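Side-chain contacts in Lmo1340 protein (Listeria monocytogenes, PDB 4NLM), which is of unknown function but is probably a surface lipoprotein built on a six-bladed beta propeller of the YqgU-like family: residues 60-65 / 69-74; 116-121 / 125-130; 140-143 / 147-150; 175-180 / 206-211. All coordinates share one frame; numbering follows the deposited sequence.

Contact 1 of 4, residues 60-65 / 69-74; sequences LLQTKK and TYFEEL
Thr69, across from Lys64, leans CG2 on Gln62 CG at 3.7 Å and turns OG1 to the aliphatic chain of Lys64. A water that donates to Thr69 OG1 and accepts from Gln62 NE2 bridges the two. Tyr70 exchanges two backbone hydrogen bonds with Thr63, the shorter being Tyr70 N to Thr63 O at 2.8 Å. Its OH shares a second water with Lys65 O, which sits at the ring edge. Phe71, on the same face of the sheet as Thr69, has CG beside the backbone N (chi1 -66°), and its ring runs alongside Gln62, with CE1 3.5 Å from Gln62 CG and the amide and ring planes 50° apart. These are the middle strands of an antiparallel four-stranded propeller blade, and this face, with Leu60, packs on strand 90-96 of the next blade. Glu72 pairs with Leu61 through a nearly straight bond from Leu61 N to Glu72 O (2.8 Å, 174°) and its return partner. On the other face its OE1 lies 2.7 Å from a water that also meets Thr63 OG1 and Tyr70 O, and 3.6 Å from Leu61 CD2. Leu74 CB closes on Leu61 CB at 4.3 Å, both leucines touching Ile356.

Contact 2 of 4, residues 116-121 / 125-130; sequences MRIIAL and STVASR
Arg130 and Met116, the latter present as selenomethionine, pair across the strands and send their side chains the same way. From CB, the arginine chain takes the position between the backbone N and the carbonyl carbon (chi1 64°), and this lays it beside the selenium: CG and CD each stand 4.0 Å from Met116 SE. A bend at chi3 then brings the guanidinium round, so that NH1 comes within 3.4 Å of Met116 SE and 3.5 Å of Met116 CE. The selenium thus lies at the edge of the guanidinium, near its plane. Met116 and Arg130 also exchange two backbone hydrogen bonds, and Trp165 and Phe151 of the following blade touch both side chains.

On the other face, Arg117 CG rests 3.6 Å from Ser129 OG. In the conformer described, one of two, its NE makes weak bonds to two waters, one held by Ser129 OG and the other by Thr126 OG1, while NH1 forms a salt bridge with Glu89.

Farther along, Ile118 O receives Val127 N at 2.7 Å and, weakly, Ala128 N. Val127 is thereby turned toward the partner strand; its CB meets Ile118 CG2 at 3.9 Å and its CG2 reaches Ala120 CB. Ala120 N, bonded to Ser125 O, continues the ladder toward the turn. Two successive residues facing one, with the register shifted by a residue, make a classic beta bulge, here in the hairpin of the two last strands of a four-stranded propeller blade.

Contact 3 of 4, residues 140-143 / 147-150; sequences YWND and EKIM
The indole of Trp141 carries Ile149 on one face. Ile149 CG1 stands 3.7 Å from the centroid of the five-membered ring and only 5° off its normal, a CH-pi contact, and CD1 extends over the middle of the indole, 3.7 Å from Trp141 CE2. With CG1 placed beside the backbone N (chi1 -59°) and the chain extended beyond it, the isoleucine reaches across the strand pair and lays both carbons on the ring. Trp141 NE1 is hydrogen-bonded to Pro146 O in the turn, which helps to fix the rotation of the indole. The Tyr140 ring, on the other face of the sheet, has Met150 O near its plane at the edge. Met150, a selenomethionine, bends at chi3 and brings CE to 4.0 Å from Tyr140 CB.

The backbones of Tyr140 and Met150 exchange two hydrogen bonds, and Asn142 N adds a third to Lys148 O at 3.0 Å. Asn142 CB presses on that same carbonyl oxygen at 3.3 Å, and the two side chains run alongside each other, CB to CB 3.9 Å. Buried Asn142 is satisfied within and beyond the turn: OD1 accepts from Ser145 N and ND2 donates to Gly186 O. Lys148 NZ forms a salt bridge with Asp187.

The hairpin joins the first two strands of a propeller blade. Trp141 faces strand 102-108 of the preceding blade, Tyr140 and Met150 touch strand 182-184 of the following one, and strand 159-166 continues the sheet on the far side, where Ile149 bonds to Trp165 through the backbone.

Contact 4 of 4, residues 175-180 / 206-211; sequences IDVASP and YLQDIR
Val177 meets Gln208 in the closer part of this contact: its CG2 sits over one face of the amide, 3.6 Å from Gln208 CD and 3.7 Å from Gln208 OE1, with Gln208 CG close behind. The glutamine is folded back to receive it, CG standing between the backbone N and the carbonyl carbon (chi1 48°) and the chain bending sharply at chi2. The amide is gripped from several directions. NE2 donates to Ser192 OG and Val190 O on the adjoining strand, and OE1 accepts from two waters, one of them 2.7 Å away; both polar atoms of this buried amide are thus satisfied and its rotation is fixed. A second, less close touch joins Ile175 CD1 to Ile210 CG2 at 4.0 Å.

Elsewhere the segments are linked through water. One of the two waters on Gln208 OE1 also donates to Asp176 O and the other accepts weakly from Ala178 N; a third accepts from Asp176 N and donates to Ile210 O. Asp176 is the centre of an inverse gamma turn; in the conformer described, one of two, its OD2 is bonded to Ser213 OG, just past the second segment. Past Ile210, Arg211 grips Asp209 side-on, NH1 to OD2 at 2.8 Å and NE to OD1; Asp209 OD1 also takes Arg211 N on its anti lone pair, closing an Asx turn.

Segment 175-180 belongs to the link from strand 171-174 to strand 182-184, between two blades. Ile175 and Ile210 both touch Asn164 on strand 159-166, while Gln208 lies between strands 189-194 and 212-223.

How the contacts relate
From the N terminus the four contacts follow in series, and none nests in or crosses another. Contacts 1, 2 and 3 each close a short hairpin turn in three successive blades, joining the middle, last and first strand pairs respectively. Contact 4 spans a longer loop, bringing the link after strand 171-174 back against the third strand of the next blade. Contacts 1 and 2 do not touch, their nearest atoms being about 5 Å apart. Contact 2 meets contact 3 where Ile118 CD1 packs on Ile149 CD1, and contact 3 meets contact 4 through Met150 and Ile175. Contacts 1 and 4 lie on opposite sides of the chain's centre, with centres 35 Å apart.

Contact 1 of 4, residues 60-65 / 69-74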
loop_
_atom_site.group_PDB
_atom_site.type_symbol
_atom_site.label_atom_id
_atom_site.label_comp_id
_atom_site.label_asym_id
_atom_site.label_seq_id
_atom_site.Cartn_x
_atom_site.Cartn_y
_atom_site.Cartn_z
ATOM N N LEU A 60 12.477 -6.281 2.002
ATOM C CA LEU A 60 12.606 -5.949 3.415
ATOM C C LEU A 60 11.908 -7.024 4.272
ATOM O O LEU A 60 10.727 -7.176 4.163
ATOM C CB LEU A 60 12.014 -4.560 3.685
ATOM C CG LEU A 60 12.066 -4.076 5.129
ATOM C CD1 LEU A 60 13.478 -4.025 5.630
ATOM C CD2 LEU A 60 11.371 -2.740 5.275
ATOM N N LEU A 61 12.729 -7.715 5.035
ATOM C CA LEU A 61 12.301 -8.824 5.898
ATOM C C LEU A 61 12.253 -8.393 7.340
ATOM O O LEU A 61 13.214 -7.868 7.873
ATOM C CB LEU A 61 13.307 -9.964 5.737
ATOM C CG LEU A 61 13.107 -11.166 6.622
ATOM C CD1 LEU A 61 11.769 -11.873 6.406
ATOM C CD2 LEU A 61 14.257 -12.156 6.489
ATOM N N GLN A 62 11.123 -8.676 7.983
ATOM C CA GLN A 62 10.892 -8.384 9.405
ATOM C C GLN A 62 10.694 -9.690 10.170
ATOM O O GLN A 62 9.820 -10.493 9.850
ATOM C CB GLN A 62 9.667 -7.504 9.541
ATOM C CG GLN A 62 9.385 -7.052 10.978
ATOM C CD GLN A 62 8.097 -6.299 11.082
ATOM O OE1 GLN A 62 7.669 -5.651 10.125
ATOM N NE2 GLN A 62 7.494 -6.319 12.264
ATOM N N THR A 63 11.541 -9.872 11.177
ATOM C CA THR A 63 11.480 -11.044 12.059
ATOM C C THR A 63 11.594 -10.529 13.496
ATOM O O THR A 63 11.936 -9.366 13.737
ATOM C CB THR A 63 12.631 -12.009 11.787
ATOM O OG1 THR A 63 13.897 -11.365 11.962
ATOM C CG2 THR A 63 12.557 -12.614 10.387
ATOM N N LYS A 64 11.292 -11.403 14.452
ATOM C CA LYS A 64 11.349 -11.026 15.869
ATOM C C LYS A 64 11.769 -12.208 16.710
ATOM O O LYS A 64 11.249 -13.332 16.555
ATOM C CB LYS A 64 9.985 -10.519 16.367
ATOM C CG LYS A 64 10.012 -10.010 17.804
ATOM C CD LYS A 64 8.681 -9.438 18.241
ATOM C CE LYS A 64 8.727 -9.025 19.703
ATOM N NZ LYS A 64 7.383 -8.628 20.205
ATOM N N LYS A 65 12.709 -11.959 17.612
ATOM C CA LYS A 65 13.214 -12.983 18.501
ATOM C C LYS A 65 13.688 -12.360 19.798
ATOM O O LYS A 65 14.365 -11.328 19.796
ATOM C CB LYS A 65 14.364 -13.732 17.844
ATOM C CG LYS A 65 14.976 -14.796 18.739
ATOM C CD LYS A 65 16.113 -15.506 18.036
ATOM C CE LYS A 65 16.849 -16.470 18.946
ATOM N NZ LYS A 65 18.017 -17.081 18.251
ATOM N N THR A 69 12.859 -6.889 17.340
ATOM C CA THR A 69 12.441 -6.955 15.953
ATOM C C THR A 69 13.637 -6.588 15.111
ATOM O O THR A 69 14.287 -5.551 15.340
ATOM C CB THR A 69 11.265 -6.018 15.668
ATOM O OG1 THR A 69 10.113 -6.431 16.398
ATOM C CG2 THR A 69 10.919 -6.019 14.203
ATOM N N TYR A 70 13.890 -7.424 14.113
ATOM C CA TYR A 70 14.967 -7.234 13.172
ATOM C C TYR A 70 14.455 -6.923 11.777
ATOM O O TYR A 70 13.538 -7.567 11.284
ATOM C CB TYR A 70 15.865 -8.481 13.092
ATOM C CG TYR A 70 16.537 -8.818 14.396
ATOM C CD1 TYR A 70 15.932 -9.655 15.317
ATOM C CD2 TYR A 70 17.775 -8.305 14.710
ATOM C CE1 TYR A 70 16.538 -9.967 16.515
ATOM C CE2 TYR A 70 18.383 -8.600 15.927
ATOM C CZ TYR A 70 17.762 -9.441 16.815
ATOM O OH TYR A 70 18.367 -9.727 18.025
ATOM N N PHE A 71 15.077 -5.934 11.138
ATOM C CA PHE A 71 14.814 -5.582 9.742
ATOM C C PHE A 71 16.067 -5.887 8.947
ATOM O O PHE A 71 17.156 -5.447 9.296
ATOM C CB PHE A 71 14.404 -4.108 9.606
ATOM C CG PHE A 71 13.093 -3.828 10.247
ATOM C CD1 PHE A 71 11.930 -4.103 9.580
ATOM C CD2 PHE A 71 13.017 -3.309 11.521
ATOM C CE1 PHE A 71 10.715 -3.875 10.146
ATOM C CE2 PHE A 71 11.788 -3.086 12.112
ATOM C CZ PHE A 71 10.636 -3.372 11.430
ATOM N N GLU A 72 15.885 -6.670 7.888
ATOM C CA GLU A 72 16.974 -7.084 7.023
ATOM C C GLU A 72 16.608 -6.921 5.552
ATOM O O GLU A 72 15.433 -7.014 5.182
ATOM C CB GLU A 72 17.292 -8.581 7.259
ATOM C CG GLU A 72 17.831 -8.927 8.639
ATOM C CD GLU A 72 17.881 -10.418 8.892
ATOM O OE1 GLU A 72 16.826 -11.044 8.774
ATOM O OE2 GLU A 72 18.963 -10.932 9.225
ATOM N N GLU A 73 17.644 -6.721 4.728
ATOM C CA GLU A 73 17.467 -6.849 3.284
ATOM C C GLU A 73 17.744 -8.308 2.946
ATOM O O GLU A 73 18.775 -8.820 3.316
ATOM C CB GLU A 73 18.396 -5.917 2.538
ATOM C CG GLU A 73 18.261 -6.020 1.015
ATOM C CD GLU A 73 18.986 -4.935 0.297
ATOM O OE1 GLU A 73 19.900 -4.377 0.916
ATOM O OE2 GLU A 73 18.664 -4.675 -0.887
ATOM N N LEU A 74 16.822 -8.943 2.233
ATOM C CA LEU A 74 16.924 -10.345 1.836
ATOM C C LEU A 74 16.961 -10.435 0.323
ATOM O O LEU A 74 16.055 -9.961 -0.331
ATOM C CB LEU A 74 15.724 -11.120 2.353
ATOM C CG LEU A 74 15.598 -12.553 1.801
ATOM C CD1 LEU A 74 16.730 -13.447 2.273
ATOM C CD2 LEU A 74 14.259 -13.135 2.180
HETATM O O HOH W 1 8.046 -7.500 14.858
HETATM O O HOH W 2 14.592 -9.960 9.760
HETATM O O HOH W 3 17.218 -11.247 19.761
#

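Contact 2 of 4, residues 116-121 / 125-130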
loop_
_atom_site.group_PDB
_atom_site.type_symbol
_atom_site.label_atom_id
_atom_site.label_comp_id
_atom_site.label_asym_id
_atom_site.label_seq_id
_atom_site.Cartn_x
_atom_site.Cartn_y
_atom_site.Cartn_z
HETATM N N MSE A 116 8.046 8.291 15.524
HETATM C CA MSE A 116 8.131 8.071 14.081
HETATM C C MSE A 116 9.562 8.360 13.727
HETATM O O MSE A 116 10.057 9.450 14.010
HETATM C CB MSE A 116 7.278 8.981 13.248
HETATM C CG MSE A 116 5.810 9.028 13.463
HETATM SE SE MSE A 116 5.096 10.626 12.506
HETATM C CE MSE A 116 3.383 10.077 13.280
ATOM N N ARG A 117 10.238 7.371 13.152
ATOM C CA ARG A 117 11.615 7.500 12.712
ATOM C C ARG A 117 11.775 7.243 11.231
ATOM O O ARG A 117 11.106 6.347 10.690
ATOM C CB ARG A 117 12.517 6.482 13.396
ATOM C CG ARG A 117 12.667 6.657 14.886
ATOM C CD ARG A 117 13.602 5.602 15.440
ATOM N NE ARG A 117 13.817 5.766 16.870
ATOM C CZ ARG A 117 13.068 5.200 17.811
ATOM N NH1 ARG A 117 13.342 5.404 19.094
ATOM N NH2 ARG A 117 12.049 4.420 17.469
ATOM N N ILE A 118 12.666 8.001 10.590
ATOM C CA ILE A 118 13.053 7.731 9.227
ATOM C C ILE A 118 14.455 7.120 9.315
ATOM O O ILE A 118 15.360 7.718 9.911
ATOM C CB ILE A 118 13.103 8.999 8.368
ATOM C CG1 ILE A 118 11.773 9.746 8.436
ATOM C CG2 ILE A 118 13.509 8.666 6.931
ATOM C CD1 ILE A 118 10.564 8.961 8.009
ATOM N N ILE A 119 14.619 5.933 8.735
ATOM C CA ILE A 119 15.854 5.190 8.810
ATOM C C ILE A 119 16.411 4.963 7.429
ATOM O O ILE A 119 15.688 4.519 6.534
ATOM C CB ILE A 119 15.588 3.836 9.458
ATOM C CG1 ILE A 119 15.091 4.053 10.901
ATOM C CG2 ILE A 119 16.820 2.940 9.456
ATOM C CD1 ILE A 119 14.372 2.897 11.530
ATOM N N ALA A 120 17.699 5.256 7.246
ATOM C CA ALA A 120 18.329 5.039 5.942
ATOM C C ALA A 120 18.580 3.570 5.692
ATOM O O ALA A 120 19.146 2.881 6.527
ATOM C CB ALA A 120 19.634 5.824 5.822
ATOM N N LEU A 121 18.180 3.103 4.517
ATOM C CA LEU A 121 18.387 1.706 4.183
ATOM C C LEU A 121 19.844 1.319 4.018
ATOM O O LEU A 121 20.214 0.179 4.316
ATOM C CB LEU A 121 17.623 1.363 2.908
ATOM C CG LEU A 121 16.109 1.228 3.127
ATOM C CD1 LEU A 121 15.360 1.360 1.817
ATOM C CD2 LEU A 121 15.833 -0.100 3.814
ATOM N N SER A 125 21.050 4.140 9.730
ATOM C CA SER A 125 21.121 5.354 10.544
ATOM C C SER A 125 19.775 6.050 10.602
ATOM O O SER A 125 18.943 5.925 9.705
ATOM C CB SER A 125 22.182 6.315 10.001
ATOM O OG SER A 125 21.852 6.768 8.692
ATOM N N THR A 126 19.571 6.788 11.682
ATOM C CA THR A 126 18.343 7.538 11.860
ATOM C C THR A 126 18.490 8.904 11.158
ATOM O O THR A 126 19.318 9.734 11.535
ATOM C CB THR A 126 17.978 7.658 13.357
ATOM O OG1 THR A 126 17.768 6.346 13.916
ATOM C CG2 THR A 126 16.728 8.509 13.540
ATOM N N VAL A 127 17.677 9.128 10.130
ATOM C CA VAL A 127 17.675 10.375 9.356
ATOM C C VAL A 127 16.877 11.464 10.070
ATOM O O VAL A 127 17.236 12.632 10.040
ATOM C CB VAL A 127 17.029 10.119 7.956
ATOM C CG1 VAL A 127 16.885 11.413 7.175
ATOM C CG2 VAL A 127 17.832 9.071 7.203
ATOM N N ALA A 128 15.789 11.080 10.724
ATOM C CA ALA A 128 14.912 12.035 11.398
ATOM C C ALA A 128 14.016 11.281 12.366
ATOM O O ALA A 128 13.781 10.089 12.202
ATOM C CB ALA A 128 14.068 12.795 10.382
ATOM N N SER A 129 13.493 11.997 13.347
ATOM C CA SER A 129 12.632 11.394 14.316
ATOM C C SER A 129 11.723 12.429 14.968
ATOM O O SER A 129 12.111 13.576 15.132
ATOM C CB SER A 129 13.514 10.745 15.390
ATOM O OG SER A 129 12.785 10.004 16.332
ATOM N N ARG A 130 10.522 12.021 15.366
ATOM C CA ARG A 130 9.648 12.865 16.158
ATOM C C ARG A 130 8.912 11.986 17.147
ATOM O O ARG A 130 8.587 10.844 16.871
ATOM C CB ARG A 130 8.696 13.749 15.338
ATOM C CG ARG A 130 7.666 13.026 14.498
ATOM C CD ARG A 130 6.731 14.026 13.813
ATOM N NE ARG A 130 5.861 14.745 14.749
ATOM C CZ ARG A 130 4.665 14.309 15.130
ATOM N NH1 ARG A 130 4.190 13.156 14.665
ATOM N NH2 ARG A 130 3.945 15.018 15.985
HETATM O O HOH W 4 14.678 8.583 17.859
HETATM O O HOH W 5 17.003 5.752 16.477
#

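Contact 3 of 4, residues 140-143 / 147-150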
loop_
_atom_site.group_PDB
_atom_site.type_symbol
_atom_site.label_atom_id
_atom_site.label_comp_id
_atom_site.label_asym_id
_atom_site.label_seq_id
_atom_site.Cartn_x
_atom_site.Cartn_y
_atom_site.Cartn_z
ATOM N N TYR A 140 0.974 8.433 4.552
ATOM C CA TYR A 140 0.985 8.647 3.107
ATOM C C TYR A 140 2.281 9.343 2.756
ATOM O O TYR A 140 2.456 10.532 3.053
ATOM C CB TYR A 140 -0.212 9.492 2.699
ATOM C CG TYR A 140 -1.518 8.821 3.023
ATOM C CD1 TYR A 140 -2.096 7.936 2.146
ATOM C CD2 TYR A 140 -2.139 9.018 4.231
ATOM C CE1 TYR A 140 -3.280 7.299 2.425
ATOM C CE2 TYR A 140 -3.316 8.365 4.538
ATOM C CZ TYR A 140 -3.885 7.522 3.613
ATOM O OH TYR A 140 -5.049 6.857 3.876
ATOM N N TRP A 141 3.182 8.621 2.116
ATOM C CA TRP A 141 4.501 9.170 1.787
ATOM C C TRP A 141 4.432 9.841 0.415
ATOM O O TRP A 141 4.047 9.201 -0.540
ATOM C CB TRP A 141 5.525 8.042 1.759
ATOM C CG TRP A 141 6.934 8.451 2.089
ATOM C CD1 TRP A 141 7.587 9.585 1.731
ATOM C CD2 TRP A 141 7.839 7.689 2.903
ATOM N NE1 TRP A 141 8.832 9.563 2.246
ATOM C CE2 TRP A 141 9.022 8.427 2.984
ATOM C CE3 TRP A 141 7.756 6.440 3.564
ATOM C CZ2 TRP A 141 10.111 8.004 3.708
ATOM C CZ3 TRP A 141 8.843 6.011 4.240
ATOM C CH2 TRP A 141 9.987 6.798 4.351
ATOM N N ASN A 142 4.838 11.100 0.294
ATOM C CA ASN A 142 4.769 11.858 -0.950
ATOM C C ASN A 142 5.781 11.345 -1.958
ATOM O O ASN A 142 6.961 11.373 -1.711
ATOM C CB ASN A 142 4.971 13.335 -0.590
ATOM C CG ASN A 142 4.707 14.289 -1.737
ATOM O OD1 ASN A 142 5.081 14.054 -2.881
ATOM N ND2 ASN A 142 4.084 15.394 -1.418
ATOM N N ASP A 143 5.279 10.832 -3.072
ATOM C CA ASP A 143 6.135 10.271 -4.100
ATOM C C ASP A 143 6.976 11.339 -4.811
ATOM O O ASP A 143 8.109 11.076 -5.188
ATOM C CB ASP A 143 5.316 9.506 -5.156
ATOM C CG ASP A 143 4.607 8.257 -4.604
ATOM O OD1 ASP A 143 4.958 7.770 -3.521
ATOM O OD2 ASP A 143 3.678 7.734 -5.264
ATOM N N GLU A 147 10.512 13.995 1.097
ATOM C CA GLU A 147 10.808 14.581 2.374
ATOM C C GLU A 147 9.504 14.740 3.201
ATOM O O GLU A 147 9.533 15.051 4.402
ATOM C CB GLU A 147 11.461 15.938 2.166
ATOM C CG GLU A 147 12.890 15.878 1.588
ATOM C CD GLU A 147 13.027 15.630 0.079
ATOM O OE1 GLU A 147 12.063 15.827 -0.694
ATOM O OE2 GLU A 147 14.144 15.275 -0.374
ATOM N N LYS A 148 8.357 14.601 2.540
ATOM C CA LYS A 148 7.068 14.846 3.176
ATOM C C LYS A 148 6.260 13.568 3.403
ATOM O O LYS A 148 6.052 12.783 2.461
ATOM C CB LYS A 148 6.197 15.721 2.295
ATOM C CG LYS A 148 6.799 17.060 1.975
ATOM C CD LYS A 148 5.835 17.893 1.163
ATOM C CE LYS A 148 6.587 19.092 0.598
ATOM N NZ LYS A 148 5.648 20.026 -0.066
ATOM N N ILE A 149 5.793 13.384 4.639
ATOM C CA ILE A 149 4.925 12.281 4.996
ATOM C C ILE A 149 3.704 12.876 5.653
ATOM O O ILE A 149 3.785 13.561 6.697
ATOM C CB ILE A 149 5.614 11.269 5.915
ATOM C CG1 ILE A 149 6.866 10.698 5.251
ATOM C CG2 ILE A 149 4.676 10.109 6.249
ATOM C CD1 ILE A 149 7.660 9.777 6.153
HETATM N N MSE A 150 2.551 12.618 5.064
HETATM C CA MSE A 150 1.298 13.062 5.628
HETATM C C MSE A 150 0.717 11.901 6.420
HETATM O O MSE A 150 0.891 10.736 6.061
HETATM C CB MSE A 150 0.386 13.463 4.467
HETATM C CG MSE A 150 -1.079 13.717 4.776
HETATM SE SE MSE A 150 -1.873 14.532 3.173
HETATM C CE MSE A 150 -1.897 13.009 1.913
#

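Contact 4 of 4, residues 175-180 / 206-211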
loop_
_atom_site.group_PDB
_atom_site.type_symbol
_atom_site.label_atom_id
_atom_site.label_comp_id
_atom_site.label_asym_id
_atom_site.label_seq_id
_atom_site.Cartn_x
_atom_site.Cartn_y
_atom_site.Cartn_z
ATOM N N ILE A 175 -3.269 19.814 7.945
ATOM C CA ILE A 175 -3.911 19.713 6.626
ATOM C C ILE A 175 -5.410 19.782 6.878
ATOM O O ILE A 175 -5.990 18.893 7.524
ATOM C CB ILE A 175 -3.516 18.428 5.881
ATOM C CG1 ILE A 175 -2.009 18.459 5.634
ATOM C CG2 ILE A 175 -4.286 18.299 4.577
ATOM C CD1 ILE A 175 -1.498 17.377 4.742
ATOM N N ASP A 176 -6.030 20.843 6.369
ATOM C CA ASP A 176 -7.448 21.095 6.573
ATOM C C ASP A 176 -8.270 20.437 5.474
ATOM O O ASP A 176 -8.771 21.093 4.560
ATOM C CB ASP A 176 -7.709 22.602 6.622
ATOM C CG ASP A 176 -9.170 22.942 6.871
ATOM O OD1 ASP A 176 -9.937 22.076 7.342
ATOM O OD2 ASP A 176 -9.546 24.100 6.596
ATOM N N VAL A 177 -8.377 19.123 5.578
ATOM C CA VAL A 177 -9.118 18.326 4.616
ATOM C C VAL A 177 -10.151 17.563 5.455
ATOM O O VAL A 177 -9.813 16.990 6.481
ATOM C CB VAL A 177 -8.138 17.456 3.805
ATOM C CG1 VAL A 177 -8.868 16.336 3.095
ATOM C CG2 VAL A 177 -7.355 18.303 2.821
ATOM N N ALA A 178 -11.393 17.533 4.979
ATOM C CA ALA A 178 -12.514 17.042 5.765
ATOM C C ALA A 178 -12.802 15.560 5.658
ATOM O O ALA A 178 -13.906 15.121 5.957
ATOM C CB ALA A 178 -13.766 17.836 5.398
ATOM N N SER A 179 -11.818 14.787 5.239
ATOM C CA SER A 179 -11.994 13.365 5.089
ATOM C C SER A 179 -10.698 12.652 5.374
ATOM O O SER A 179 -9.636 13.164 5.083
ATOM C CB SER A 179 -12.436 13.052 3.668
ATOM O OG SER A 179 -12.483 11.656 3.438
ATOM N N PRO A 180 -10.780 11.435 5.918
ATOM C CA PRO A 180 -9.543 10.690 6.092
ATOM C C PRO A 180 -9.121 9.891 4.857
ATOM O O PRO A 180 -8.059 9.292 4.874
ATOM C CB PRO A 180 -9.878 9.756 7.257
ATOM C CG PRO A 180 -11.333 9.488 7.099
ATOM C CD PRO A 180 -11.920 10.768 6.569
ATOM N N TYR A 206 -12.178 15.523 -4.280
ATOM C CA TYR A 206 -11.760 16.906 -4.306
ATOM C C TYR A 206 -10.248 17.005 -4.347
ATOM O O TYR A 206 -9.541 16.206 -3.752
ATOM C CB TYR A 206 -12.259 17.631 -3.049
ATOM C CG TYR A 206 -13.724 17.924 -3.086
ATOM C CD1 TYR A 206 -14.639 16.991 -2.666
ATOM C CD2 TYR A 206 -14.194 19.151 -3.528
ATOM C CE1 TYR A 206 -15.993 17.246 -2.693
ATOM C CE2 TYR A 206 -15.553 19.420 -3.561
ATOM C CZ TYR A 206 -16.446 18.455 -3.151
ATOM O OH TYR A 206 -17.799 18.701 -3.167
ATOM N N LEU A 207 -9.764 18.023 -5.058
ATOM C CA LEU A 207 -8.344 18.356 -5.139
ATOM C C LEU A 207 -8.135 19.661 -4.363
ATOM O O LEU A 207 -8.946 20.584 -4.462
ATOM C CB LEU A 207 -7.917 18.617 -6.579
ATOM C CG LEU A 207 -6.438 18.914 -6.832
ATOM C CD1 LEU A 207 -5.561 17.728 -6.450
ATOM C CD2 LEU A 207 -6.204 19.268 -8.299
ATOM N N GLN A 208 -7.063 19.735 -3.594
ATOM C CA GLN A 208 -6.747 20.960 -2.856
ATOM C C GLN A 208 -5.270 21.062 -2.609
ATOM O O GLN A 208 -4.546 20.081 -2.558
ATOM C CB GLN A 208 -7.447 20.963 -1.500
ATOM C CG GLN A 208 -7.280 19.660 -0.728
ATOM C CD GLN A 208 -8.582 18.871 -0.561
ATOM O OE1 GLN A 208 -9.531 19.399 0.048
ATOM N NE2 GLN A 208 -8.632 17.597 -1.046
ATOM N N ASP A 209 -4.813 22.298 -2.479
ATOM C CA ASP A 209 -3.449 22.571 -2.082
ATOM C C ASP A 209 -3.419 22.509 -0.555
ATOM O O ASP A 209 -4.243 23.121 0.108
ATOM C CB ASP A 209 -3.028 23.943 -2.599
ATOM C CG ASP A 209 -1.546 24.214 -2.419
ATOM O OD1 ASP A 209 -1.053 24.137 -1.278
ATOM O OD2 ASP A 209 -0.874 24.482 -3.436
ATOM N N ILE A 210 -2.457 21.791 -0.002
ATOM C CA ILE A 210 -2.386 21.559 1.463
ATOM C C ILE A 210 -2.125 22.788 2.307
ATOM O O ILE A 210 -2.261 22.779 3.540
ATOM C CB ILE A 210 -1.310 20.525 1.840
ATOM C CG1 ILE A 210 0.093 21.008 1.471
ATOM C CG2 ILE A 210 -1.620 19.184 1.212
ATOM C CD1 ILE A 210 1.202 20.102 1.961
ATOM N N ARG A 211 -1.733 23.854 1.644
ATOM C CA ARG A 211 -1.431 25.093 2.317
ATOM C C ARG A 211 -2.662 25.974 2.482
ATOM O O ARG A 211 -2.684 26.850 3.358
ATOM C CB ARG A 211 -0.380 25.817 1.490
ATOM C CG ARG A 211 0.967 25.106 1.493
ATOM C CD ARG A 211 1.929 25.751 0.519
ATOM N NE ARG A 211 1.491 25.577 -0.860
ATOM C CZ ARG A 211 2.076 26.096 -1.937
ATOM N NH1 ARG A 211 1.562 25.829 -3.133
ATOM N NH2 ARG A 211 3.156 26.871 -1.841
HETATM O O HOH W 6 -4.887 22.600 4.504
HETATM O O HOH W 7 -8.796 21.535 1.469
HETATM O O HOH W 8 -11.607 18.532 1.758
#